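Local coordinates for uncharacterized protein (Pseudomonas aeruginosa, PDB 5BR9), which probably takes part in the threonylcarbamoylation of adenosine in tRNA, as a TsaB-type member of the KAE1/TsaD family, at residues I82-V87 and L219-R224; L13-S18 and P49-L54; D66-G71 and G89-L94; A105-R110 and A122-R127; Y112-A117 and A190-H195. All coordinates share one frame; numbering follows the deposited sequence.

Contact 1 of 5, residues I82-V87 and L219-R224; sequences IAIGVV and LPVYLR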
# COMPACT_ATOMS: atom_id res chain seq x y z
N ILE A 82 -3.72 0.61 -0.37
CA ILE A 82 -3.35 1.17 0.92
C ILE A 82 -3.73 0.22 2.05
O ILE A 82 -2.91 -0.08 2.92
CB ILE A 82 -4.00 2.55 1.11
CG1 ILE A 82 -3.38 3.57 0.16
CG2 ILE A 82 -3.86 3.02 2.55
CD1 ILE A 82 -4.29 4.76 -0.12
N ALA A 83 -4.97 -0.26 2.05
CA ALA A 83 -5.40 -1.20 3.08
C ALA A 83 -4.49 -2.42 3.10
O ALA A 83 -4.03 -2.82 4.16
CB ALA A 83 -6.87 -1.63 2.87
N ILE A 84 -4.21 -2.97 1.92
CA ILE A 84 -3.38 -4.18 1.83
C ILE A 84 -2.02 -3.98 2.52
O ILE A 84 -1.64 -4.76 3.41
CB ILE A 84 -3.21 -4.61 0.38
CG1 ILE A 84 -4.53 -5.16 -0.15
CG2 ILE A 84 -2.12 -5.66 0.27
CD1 ILE A 84 -4.55 -5.44 -1.64
N GLY A 85 -1.29 -2.94 2.13
CA GLY A 85 0.01 -2.66 2.70
C GLY A 85 0.03 -2.40 4.20
O GLY A 85 0.81 -3.01 4.96
N VAL A 86 -0.84 -1.51 4.64
CA VAL A 86 -0.88 -1.15 6.05
C VAL A 86 -1.22 -2.37 6.92
O VAL A 86 -0.57 -2.61 7.93
CB VAL A 86 -1.87 0.01 6.27
CG1 VAL A 86 -2.10 0.25 7.77
CG2 VAL A 86 -1.36 1.28 5.58
N VAL A 87 -2.22 -3.13 6.51
CA VAL A 87 -2.63 -4.30 7.28
C VAL A 87 -1.47 -5.32 7.35
O VAL A 87 -1.16 -5.84 8.41
CB VAL A 87 -3.91 -4.92 6.68
CG1 VAL A 87 -4.16 -6.28 7.27
CG2 VAL A 87 -5.09 -4.01 6.95
N LEU A 219 -1.01 -13.77 -0.37
CA LEU A 219 -2.30 -13.24 0.00
C LEU A 219 -3.37 -13.61 -1.02
O LEU A 219 -3.18 -13.40 -2.22
CB LEU A 219 -2.21 -11.72 0.13
CG LEU A 219 -3.01 -10.99 1.19
CD1 LEU A 219 -3.04 -11.78 2.49
CD2 LEU A 219 -2.35 -9.64 1.40
N PRO A 220 -4.50 -14.16 -0.54
CA PRO A 220 -5.63 -14.51 -1.41
C PRO A 220 -6.40 -13.26 -1.83
O PRO A 220 -7.61 -13.15 -1.65
CB PRO A 220 -6.47 -15.45 -0.53
CG PRO A 220 -6.23 -14.92 0.87
CD PRO A 220 -4.78 -14.48 0.88
N VAL A 221 -5.66 -12.30 -2.37
CA VAL A 221 -6.21 -11.08 -2.93
C VAL A 221 -5.63 -10.98 -4.32
O VAL A 221 -4.42 -11.01 -4.49
CB VAL A 221 -5.87 -9.83 -2.06
CG1 VAL A 221 -6.46 -8.56 -2.66
CG2 VAL A 221 -6.36 -10.04 -0.63
N TYR A 222 -6.50 -10.89 -5.32
CA TYR A 222 -6.05 -10.95 -6.70
C TYR A 222 -6.52 -9.76 -7.51
O TYR A 222 -7.58 -9.80 -8.13
CB TYR A 222 -6.54 -12.24 -7.36
CG TYR A 222 -6.40 -13.48 -6.50
CD1 TYR A 222 -5.17 -13.89 -6.02
CD2 TYR A 222 -7.51 -14.26 -6.21
CE1 TYR A 222 -5.05 -15.04 -5.26
CE2 TYR A 222 -7.41 -15.40 -5.45
CZ TYR A 222 -6.17 -15.79 -4.97
OH TYR A 222 -6.06 -16.94 -4.20
N LEU A 223 -5.72 -8.69 -7.51
CA LEU A 223 -6.06 -7.47 -8.24
C LEU A 223 -5.58 -7.52 -9.69
O LEU A 223 -4.51 -8.04 -9.99
CB LEU A 223 -5.47 -6.25 -7.52
CG LEU A 223 -5.95 -6.01 -6.08
CD1 LEU A 223 -5.20 -4.84 -5.46
CD2 LEU A 223 -7.45 -5.77 -6.00
N ARG A 224 -6.39 -6.96 -10.59
CA ARG A 224 -6.11 -6.99 -12.03
C ARG A 224 -4.99 -6.02 -12.41
O ARG A 224 -5.16 -4.80 -12.34
CB ARG A 224 -7.38 -6.67 -12.82
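Ile84 alone represents segment 82-87 of helix 77-94 in this contact, its two branches dividing between them three side chains of the irregular segment 219-224. The longer branch does most of the work. Its CD1 meets Val221 CG1 tip to tip at 3.8 Å and, also end on, reaches Leu223 CD1 at 3.9 Å. The first torsion (chi1 -70°, to CG1) leaves CG2, the shorter branch, opposite the backbone N; from there CG2 touches Leu219 CD2 at 4.1 Å, the two side chains sliding past one another in opposite directions. An inverse gamma turn centred on Pro220, closed by Val221 N to Leu219 O at 2.7 Å, bends the tail between Leu219 and Val221, and both side chains still point at the helix. No hydrogen bond crosses the contact, so apolar touch holds it together. Phe70 of strand 67-71 packs against both Ile84 and Val221, while Ile82 of the second subunit also packs on Ile84. The C-terminal tail thus lies alongside helix 77-94 and against strands 67-71 and 98-101, the three elements of a beta-alpha-beta unit in the first half of an actin-like (ASKHA) fold.

Contact 2 of 5, residues L13-S18 and P49-L54; sequences LALDTS and PMVRDL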
# COMPACT_ATOMS: atom_id res chain seq x y z
N LEU A 13 -9.57 -6.41 14.86
CA LEU A 13 -9.50 -5.07 14.29
C LEU A 13 -9.92 -5.16 12.81
O LEU A 13 -9.46 -6.05 12.08
CB LEU A 13 -8.08 -4.49 14.43
CG LEU A 13 -7.81 -3.08 13.89
CD1 LEU A 13 -8.63 -2.05 14.68
CD2 LEU A 13 -6.31 -2.73 13.93
N ALA A 14 -10.78 -4.24 12.40
CA ALA A 14 -11.28 -4.23 11.03
C ALA A 14 -11.12 -2.84 10.42
O ALA A 14 -11.28 -1.84 11.10
CB ALA A 14 -12.74 -4.65 10.98
N LEU A 15 -10.73 -2.79 9.15
CA LEU A 15 -10.64 -1.52 8.45
C LEU A 15 -11.03 -1.63 6.97
O LEU A 15 -10.79 -2.65 6.32
CB LEU A 15 -9.26 -0.91 8.62
CG LEU A 15 -8.02 -1.59 8.11
CD1 LEU A 15 -7.85 -1.23 6.63
CD2 LEU A 15 -6.86 -1.08 8.97
N ASP A 16 -11.65 -0.57 6.45
CA ASP A 16 -11.98 -0.54 5.05
C ASP A 16 -11.69 0.83 4.43
O ASP A 16 -12.10 1.86 4.95
CB ASP A 16 -13.45 -0.91 4.84
CG ASP A 16 -13.73 -1.30 3.40
OD1 ASP A 16 -13.70 -2.51 3.11
OD2 ASP A 16 -13.95 -0.40 2.56
N THR A 17 -10.98 0.81 3.31
CA THR A 17 -10.61 2.02 2.57
C THR A 17 -10.86 1.85 1.09
O THR A 17 -10.24 2.52 0.27
CB THR A 17 -9.12 2.36 2.77
OG1 THR A 17 -8.33 1.22 2.40
CG2 THR A 17 -8.83 2.70 4.22
N SER A 18 -11.78 0.97 0.74
CA SER A 18 -12.03 0.63 -0.67
C SER A 18 -12.83 1.71 -1.39
O SER A 18 -12.98 1.68 -2.62
CB SER A 18 -12.74 -0.73 -0.78
OG SER A 18 -14.05 -0.67 -0.23
N PRO A 49 -4.55 7.34 12.08
CA PRO A 49 -5.11 8.05 13.24
C PRO A 49 -6.51 7.56 13.62
O PRO A 49 -6.86 7.58 14.81
CB PRO A 49 -5.14 9.52 12.78
CG PRO A 49 -4.08 9.61 11.72
CD PRO A 49 -4.08 8.27 11.03
N MET A 50 -7.32 7.13 12.66
CA MET A 50 -8.63 6.58 13.01
C MET A 50 -8.46 5.34 13.88
O MET A 50 -9.23 5.13 14.83
CB MET A 50 -9.45 6.26 11.77
CG MET A 50 -10.12 7.49 11.15
SD MET A 50 -11.21 7.07 9.77
CE MET A 50 -12.26 5.89 10.57
N VAL A 51 -7.45 4.53 13.56
CA VAL A 51 -7.17 3.32 14.31
C VAL A 51 -6.70 3.65 15.73
O VAL A 51 -7.19 3.05 16.70
CB VAL A 51 -6.13 2.45 13.59
CG1 VAL A 51 -5.65 1.31 14.49
CG2 VAL A 51 -6.74 1.89 12.29
N ARG A 52 -5.77 4.60 15.84
CA ARG A 52 -5.26 4.99 17.15
C ARG A 52 -6.43 5.46 18.01
O ARG A 52 -6.57 5.03 19.16
CB ARG A 52 -4.19 6.09 16.99
CG ARG A 52 -3.66 6.74 18.28
CD ARG A 52 -3.30 5.73 19.38
NE ARG A 52 -2.45 4.63 18.94
CZ ARG A 52 -2.32 3.49 19.61
NH1 ARG A 52 -2.99 3.34 20.74
NH2 ARG A 52 -1.54 2.52 19.16
N ASP A 53 -7.28 6.32 17.45
CA ASP A 53 -8.42 6.87 18.19
C ASP A 53 -9.40 5.80 18.65
O ASP A 53 -9.93 5.86 19.76
CB ASP A 53 -9.17 7.91 17.34
CG ASP A 53 -8.40 9.22 17.18
OD1 ASP A 53 -7.35 9.41 17.84
OD2 ASP A 53 -8.85 10.05 16.37
N LEU A 54 -9.66 4.83 17.77
CA LEU A 54 -10.59 3.76 18.08
C LEU A 54 -10.05 2.90 19.22
O LEU A 54 -10.74 2.63 20.21
CB LEU A 54 -10.84 2.89 16.84
CG LEU A 54 -11.86 1.76 17.01
CD1 LEU A 54 -13.26 2.32 17.16
CD2 LEU A 54 -11.81 0.79 15.84
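Chi1 of Leu13 is -180°, which swings CG away from the backbone N and sends its two methyls to different residues of helix 49-54, while Val51, at 170°, puts CG1 likewise opposite its own N and onto Leu13. Strand 12-16 is the middle strand of a mixed sheet with the order 3-2-1-4-5 of the ribonuclease H-like fold, which actin-type ATPase domains share, and helix 43-58 packs on one of its faces. The helix runs roughly against the strand, at 149°, with the axes 10.5 Å apart. Leu13 CD2 meets Val51 CG1 at 4.1 Å, the two side chains crossing near a right angle. The other leucine methyl, CD1, looks to Leu54 CD2 at 4.4 Å. Two residues along the strand, Leu15 CD2 approaches Val51 CG2 more loosely, at 4.5 Å. All four residues are buried, and Phe92 of the second subunit packs against Val51 as well. At the end of the strand the chemistry turns polar, in an Asx turn led by Asp16. Here Asp16 OD2 takes Ser18 OG on its syn lone pair at 2.8 Å, and receives Ser18 N, 3.1 Å away, from well above the carboxylate plane.

Contact 3 of 5, residues D66-G71 and G89-L94; sequences DAIAFG and GLAFAL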
# COMPACT_ATOMS: atom_id res chain seq x y z
N ASP A 66 -6.01 -9.87 18.04
CA ASP A 66 -5.73 -11.25 17.66
C ASP A 66 -5.52 -11.44 16.15
O ASP A 66 -4.76 -12.31 15.72
CB ASP A 66 -6.87 -12.15 18.15
CG ASP A 66 -6.97 -12.18 19.68
OD1 ASP A 66 -5.91 -12.18 20.34
OD2 ASP A 66 -8.10 -12.19 20.21
N ALA A 67 -6.22 -10.62 15.37
CA ALA A 67 -6.15 -10.70 13.91
C ALA A 67 -6.66 -9.40 13.31
O ALA A 67 -7.41 -8.66 13.95
CB ALA A 67 -6.95 -11.90 13.40
N ILE A 68 -6.24 -9.11 12.08
CA ILE A 68 -6.64 -7.87 11.40
C ILE A 68 -7.38 -8.19 10.12
O ILE A 68 -6.87 -8.93 9.27
CB ILE A 68 -5.44 -6.97 11.11
CG1 ILE A 68 -4.61 -6.76 12.38
CG2 ILE A 68 -5.92 -5.65 10.57
CD1 ILE A 68 -3.30 -6.07 12.14
N ALA A 69 -8.60 -7.67 10.00
CA ALA A 69 -9.42 -7.88 8.82
C ALA A 69 -9.49 -6.62 7.97
O ALA A 69 -9.46 -5.51 8.50
CB ALA A 69 -10.81 -8.30 9.22
N PHE A 70 -9.59 -6.79 6.65
CA PHE A 70 -9.71 -5.64 5.76
C PHE A 70 -10.54 -5.99 4.52
O PHE A 70 -10.59 -7.15 4.11
CB PHE A 70 -8.33 -5.14 5.32
CG PHE A 70 -7.58 -6.11 4.46
CD1 PHE A 70 -7.54 -5.94 3.07
CD2 PHE A 70 -6.92 -7.19 5.01
CE1 PHE A 70 -6.85 -6.84 2.27
CE2 PHE A 70 -6.23 -8.10 4.21
CZ PHE A 70 -6.20 -7.93 2.85
N GLY A 71 -11.18 -4.99 3.92
CA GLY A 71 -11.84 -5.18 2.65
C GLY A 71 -10.82 -5.27 1.52
O GLY A 71 -10.05 -4.34 1.30
N GLY A 89 1.75 -4.66 7.09
CA GLY A 89 2.77 -4.09 7.96
C GLY A 89 2.41 -4.25 9.44
O GLY A 89 3.24 -4.66 10.25
N LEU A 90 1.17 -3.92 9.78
CA LEU A 90 0.66 -4.03 11.14
C LEU A 90 0.82 -5.47 11.59
O LEU A 90 1.36 -5.74 12.66
CB LEU A 90 -0.81 -3.60 11.23
CG LEU A 90 -1.19 -2.14 11.06
CD1 LEU A 90 -2.69 -2.02 11.11
CD2 LEU A 90 -0.58 -1.27 12.17
N ALA A 91 0.37 -6.38 10.73
CA ALA A 91 0.28 -7.78 11.07
C ALA A 91 1.65 -8.43 11.18
O ALA A 91 1.86 -9.27 12.05
CB ALA A 91 -0.56 -8.51 10.04
N PHE A 92 2.59 -8.01 10.34
CA PHE A 92 3.95 -8.53 10.40
C PHE A 92 4.64 -8.12 11.71
O PHE A 92 5.39 -8.90 12.32
CB PHE A 92 4.74 -8.03 9.21
CG PHE A 92 6.16 -8.53 9.14
CD1 PHE A 92 6.47 -9.70 8.47
CD2 PHE A 92 7.19 -7.79 9.68
CE1 PHE A 92 7.77 -10.13 8.36
CE2 PHE A 92 8.50 -8.22 9.59
CZ PHE A 92 8.79 -9.40 8.93
N ALA A 93 4.42 -6.88 12.11
CA ALA A 93 5.04 -6.36 13.32
C ALA A 93 4.45 -6.99 14.58
O ALA A 93 5.19 -7.28 15.52
CB ALA A 93 4.90 -4.86 13.37
N LEU A 94 3.13 -7.23 14.60
CA LEU A 94 2.47 -7.82 15.76
C LEU A 94 2.68 -9.33 15.77
O LEU A 94 2.64 -9.96 16.84
CB LEU A 94 0.96 -7.52 15.79
CG LEU A 94 0.47 -6.08 15.97
CD1 LEU A 94 -1.03 -5.98 15.71
CD2 LEU A 94 0.84 -5.49 17.37
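Ile68 reaches from strand 67-71 to segment 89-94 of helix 77-94, joining the first strand of a beta-alpha-beta crossover to the helix that leads on to the neighbouring parallel strand 98-101. Its CB is directed at the helix and splits into two branches. CG2 turns to Val87, one turn earlier on the same helix. CG1 lies beside the backbone N (chi1 -52°) and, with the second torsion extended at 171°, carries CD1 straight out to the helix surface. That terminal methyl makes every touch between the two segments. It meets Leu90 CB at 3.6 Å, the two side chains crossing at about a right angle, and comes within 4.2 Å of Ala91 CB. The small side chain of Ala91 probably helps the backbones come close here, its CA lying 6.9 Å from that of Ile68. Strand and helix run almost exactly antiparallel, at 172°, with axes 9.0 Å apart. The same helix also faces the second subunit: Leu90 packs on Gly89 of that subunit, and Ala93 on its Ala93. A turn further along the helix, Leu94 CD1 closes over the isoleucine tip, 4.2 Å from Ile68 CD1.

Contact 4 of 5, residues A105-R110 and A122-R127; sequences AILAQR and AAIDAR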
# COMPACT_ATOMS: atom_id res chain seq x y z
N ALA A 105 -19.35 -8.84 -0.15
CA ALA A 105 -19.89 -9.46 1.07
C ALA A 105 -20.17 -8.40 2.12
O ALA A 105 -21.23 -8.42 2.76
CB ALA A 105 -18.94 -10.53 1.62
N ILE A 106 -19.25 -7.45 2.28
CA ILE A 106 -19.44 -6.43 3.31
C ILE A 106 -20.73 -5.64 3.05
O ILE A 106 -21.51 -5.37 3.97
CB ILE A 106 -18.22 -5.51 3.42
CG1 ILE A 106 -16.99 -6.32 3.82
CG2 ILE A 106 -18.48 -4.42 4.43
CD1 ILE A 106 -15.69 -5.57 3.63
N LEU A 107 -20.92 -5.25 1.79
CA LEU A 107 -22.16 -4.59 1.36
C LEU A 107 -23.39 -5.42 1.70
O LEU A 107 -24.41 -4.89 2.09
CB LEU A 107 -22.16 -4.38 -0.14
CG LEU A 107 -21.47 -3.18 -0.75
CD1 LEU A 107 -21.71 -3.26 -2.27
CD2 LEU A 107 -22.02 -1.91 -0.14
N ALA A 108 -23.30 -6.72 1.44
CA ALA A 108 -24.41 -7.64 1.66
C ALA A 108 -24.72 -7.68 3.16
O ALA A 108 -25.87 -7.56 3.56
CB ALA A 108 -24.08 -9.01 1.14
N GLN A 109 -23.67 -7.82 3.97
CA GLN A 109 -23.83 -7.89 5.41
C GLN A 109 -24.42 -6.57 5.90
O GLN A 109 -25.29 -6.57 6.79
CB GLN A 109 -22.50 -8.17 6.12
CG GLN A 109 -22.69 -8.58 7.58
CD GLN A 109 -23.24 -9.98 7.69
OE1 GLN A 109 -23.00 -10.82 6.82
NE2 GLN A 109 -24.00 -10.25 8.74
N ARG A 110 -23.97 -5.45 5.33
CA ARG A 110 -24.54 -4.16 5.73
C ARG A 110 -26.01 -4.03 5.36
O ARG A 110 -26.82 -3.55 6.16
CB ARG A 110 -23.77 -3.00 5.10
CG ARG A 110 -24.36 -1.65 5.47
CD ARG A 110 -23.43 -0.51 5.15
NE ARG A 110 -23.94 0.75 5.67
CZ ARG A 110 -23.37 1.93 5.47
NH1 ARG A 110 -22.24 2.02 4.78
NH2 ARG A 110 -23.92 3.02 5.98
N ALA A 122 -25.15 -7.80 -4.54
CA ALA A 122 -24.22 -6.70 -4.38
C ALA A 122 -23.57 -6.36 -5.72
O ALA A 122 -23.13 -7.25 -6.45
CB ALA A 122 -23.18 -7.03 -3.34
N ALA A 123 -23.54 -5.08 -6.06
CA ALA A 123 -22.92 -4.63 -7.29
C ALA A 123 -22.14 -3.37 -7.03
O ALA A 123 -22.68 -2.39 -6.52
CB ALA A 123 -23.98 -4.38 -8.40
N ILE A 124 -20.86 -3.40 -7.40
CA ILE A 124 -19.95 -2.27 -7.24
C ILE A 124 -19.45 -1.86 -8.61
O ILE A 124 -19.00 -2.70 -9.40
CB ILE A 124 -18.77 -2.63 -6.30
CG1 ILE A 124 -19.28 -2.87 -4.87
CG2 ILE A 124 -17.71 -1.54 -6.34
CD1 ILE A 124 -18.22 -3.41 -3.91
N ASP A 125 -19.49 -0.57 -8.89
CA ASP A 125 -19.08 -0.06 -10.18
C ASP A 125 -17.63 -0.45 -10.42
O ASP A 125 -16.80 -0.33 -9.54
CB ASP A 125 -19.21 1.46 -10.25
CG ASP A 125 -19.06 1.97 -11.67
OD1 ASP A 125 -18.80 3.17 -11.87
OD2 ASP A 125 -19.17 1.15 -12.60
N ALA A 126 -17.36 -0.98 -11.61
CA ALA A 126 -15.99 -1.28 -12.02
C ALA A 126 -15.63 -0.30 -13.12
O ALA A 126 -16.48 0.45 -13.60
CB ALA A 126 -15.86 -2.72 -12.52
N ARG A 127 -14.37 -0.28 -13.50
CA ARG A 127 -13.99 0.56 -14.63
C ARG A 127 -14.57 -0.02 -15.93
O ARG A 127 -14.91 -1.20 -16.01
CB ARG A 127 -12.47 0.68 -14.71
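Ala122 opens the strand side of this contact by turning its CB to helix 105-110, where it finds Leu107 CD1 at 4.2 Å. Its own backbone is bonded to Gly134 in the adjacent strand, and Leu104, earlier on the same helix, also packs on it. Ala123 comes next with its CB directed to the other face of the sheet, toward Trp133 and Trp175. What it offers the helix is the backbone: its O lies 4.4 Å from Leu107 CD1, a loose van der Waals neighbour. Ile124 then points back to the helix and makes the closest touch, Leu107 CD1 standing 3.6 Å from Ile124 CG1 and 3.9 Å from Ile124 CD1. The two side chains cross obliquely. Leu107 has CG beside its backbone N (chi1 -83°) and an extended second torsion, which sets CD1 between Ala122 and Ile124 on the strand. Past Ile124 the strand leaves the helix, and Asp125 bonds through its N to Thr173 OG1. Helix and strand axes pass 8.1 Å apart at 128°, an approach to which the small Ala122 side chain probably contributes. The sheet repeats the 3-2-1-4-5 order of the first half of the chain, as expected of a tandem ribonuclease H-like architecture. Gln109 and Arg110 have their polar partners elsewhere: Gly141 and Met143 for the first, Glu114 and Leu193 O for the second. With no polar pair spanning the segments, one leucine methyl carries the contact, and its stability probably comes from burial and close fit.

Contact 5 of 5, residues Y112-A117 and A190-H195; sequences YREQGA and ASLLPH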
# COMPACT_ATOMS: atom_id res chain seq x y z
N TYR A 112 -28.07 -6.42 5.00
CA TYR A 112 -28.78 -7.30 5.91
C TYR A 112 -29.02 -6.60 7.25
O TYR A 112 -30.15 -6.57 7.74
CB TYR A 112 -28.00 -8.59 6.13
CG TYR A 112 -28.53 -9.36 7.31
CD1 TYR A 112 -29.82 -9.91 7.29
CD2 TYR A 112 -27.77 -9.51 8.48
CE1 TYR A 112 -30.33 -10.60 8.38
CE2 TYR A 112 -28.29 -10.20 9.59
CZ TYR A 112 -29.56 -10.74 9.52
OH TYR A 112 -30.07 -11.43 10.60
N ARG A 113 -27.98 -6.01 7.82
CA ARG A 113 -28.10 -5.34 9.11
C ARG A 113 -29.07 -4.16 9.06
O ARG A 113 -29.85 -3.95 9.99
CB ARG A 113 -26.73 -4.87 9.61
CG ARG A 113 -26.78 -4.09 10.92
CD ARG A 113 -25.38 -3.73 11.41
NE ARG A 113 -24.60 -2.99 10.41
CZ ARG A 113 -24.70 -1.68 10.21
NH1 ARG A 113 -25.58 -0.97 10.91
NH2 ARG A 113 -23.94 -1.09 9.30
N GLU A 114 -29.03 -3.40 7.98
CA GLU A 114 -29.80 -2.16 7.91
C GLU A 114 -31.23 -2.32 7.34
O GLU A 114 -32.13 -1.62 7.78
CB GLU A 114 -29.04 -1.14 7.07
CG GLU A 114 -27.84 -0.52 7.75
CD GLU A 114 -27.18 0.59 6.91
OE1 GLU A 114 -27.75 0.98 5.87
OE2 GLU A 114 -26.13 1.10 7.33
N GLN A 115 -31.41 -3.20 6.37
CA GLN A 115 -32.71 -3.35 5.69
C GLN A 115 -33.40 -4.64 6.08
O GLN A 115 -34.56 -4.83 5.76
CB GLN A 115 -32.54 -3.36 4.16
CG GLN A 115 -31.82 -2.18 3.59
CD GLN A 115 -32.51 -0.88 3.92
OE1 GLN A 115 -33.73 -0.81 4.01
NE2 GLN A 115 -31.72 0.17 4.12
N GLY A 116 -32.66 -5.53 6.74
CA GLY A 116 -33.14 -6.86 7.07
C GLY A 116 -33.21 -7.81 5.88
O GLY A 116 -33.76 -8.90 5.99
N ALA A 117 -32.62 -7.42 4.75
CA ALA A 117 -32.66 -8.26 3.54
C ALA A 117 -31.77 -9.49 3.68
O ALA A 117 -30.59 -9.38 4.00
CB ALA A 117 -32.25 -7.45 2.32
N ALA A 190 -28.40 2.31 -4.47
CA ALA A 190 -27.22 2.43 -5.31
C ALA A 190 -26.12 3.30 -4.67
O ALA A 190 -25.05 3.48 -5.23
CB ALA A 190 -27.63 3.00 -6.66
N SER A 191 -26.38 3.85 -3.49
CA SER A 191 -25.35 4.67 -2.85
C SER A 191 -24.72 4.00 -1.62
O SER A 191 -23.83 4.55 -0.98
CB SER A 191 -25.92 6.04 -2.48
OG SER A 191 -26.67 5.93 -1.29
N LEU A 192 -25.17 2.79 -1.30
CA LEU A 192 -24.61 2.06 -0.15
C LEU A 192 -23.15 1.65 -0.35
O LEU A 192 -22.78 1.10 -1.39
CB LEU A 192 -25.44 0.82 0.16
CG LEU A 192 -25.21 0.27 1.57
CD1 LEU A 192 -25.85 1.20 2.64
CD2 LEU A 192 -25.72 -1.16 1.68
N LEU A 193 -22.36 1.90 0.69
CA LEU A 193 -20.92 1.66 0.68
C LEU A 193 -20.55 0.64 1.78
O LEU A 193 -21.35 0.38 2.67
CB LEU A 193 -20.18 2.99 0.89
CG LEU A 193 -20.39 4.09 -0.16
CD1 LEU A 193 -19.56 5.33 0.16
CD2 LEU A 193 -20.03 3.56 -1.57
N PRO A 194 -19.36 0.02 1.68
CA PRO A 194 -18.85 -0.87 2.73
C PRO A 194 -18.68 -0.15 4.06
O PRO A 194 -18.41 1.03 4.07
CB PRO A 194 -17.50 -1.32 2.18
CG PRO A 194 -17.63 -1.21 0.72
CD PRO A 194 -18.48 0.01 0.49
N HIS A 195 -18.85 -0.87 5.16
CA HIS A 195 -18.73 -0.29 6.50
C HIS A 195 -17.93 -1.28 7.36
O HIS A 195 -18.23 -2.48 7.39
CB HIS A 195 -20.12 -0.03 7.05
CG HIS A 195 -20.16 0.87 8.24
ND1 HIS A 195 -19.49 0.59 9.41
CD2 HIS A 195 -20.86 2.01 8.47
CE1 HIS A 195 -19.73 1.55 10.29
NE2 HIS A 195 -20.57 2.41 9.75
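Arg113 with His195 and Glu114 with Leu192 make the two van der Waals touches that cross this contact, the first of an arginine on an imidazole face, the second of a carboxylate oxygen on a methyl. Arg113 NH2 stands over one face of the ring, 4.4 Å from His195 CG, with the guanidinium turned obliquely. Glu114 OE1 lies 3.8 Å from Leu192 CD1 as the two side chains slide past each other in opposite directions. Beyond CG the glutamate is extended, chi2 -175°, which carries its carboxylate to the leucine. Salt bridges and hydrogen bonds form a second group, and these hold the same side chains from elsewhere. Arg113 NE pairs with Asp198; Glu114 OE2 bridges to Arg110 NE and, at a long 3.7 Å, to Arg113 NH2. Tyr36 stacks on the imidazole, whose ND1 caps the following helix by accepting from Glu197 N. Segments 112-117 and 190-195 thus meet through van der Waals touch, while Arg110, one turn earlier, adds a hydrogen bond from NH1 to Leu193 O. The charges are probably balanced largely among Arg110, Arg113, Glu114 and Asp198. An accepting ND1 is consistent with a neutral imidazole, which would make the nearby arginine easier to tolerate.

The five contacts illustrate a division of labour. Contacts 2, 3 and 4 are buried, each setting a helix on a sheet through aliphatic side chains; contacts 2 and 3 share the first sheet, where strands 12-16 and 67-71 are neighbours, and contact 4 belongs to the second. Contacts 1 and 5 are only partly buried and use loops, but the former remains apolar while the latter is edged with charge. Helix 77-94 is common to contacts 1 and 3, which, with contact 2, touch the second subunit. Helix 103-115 links contacts 4 and 5, whose centres lie about 9 Å apart. Contacts 1 and 5 fall on opposite sides of the chain's centre, about 24 Å between centres.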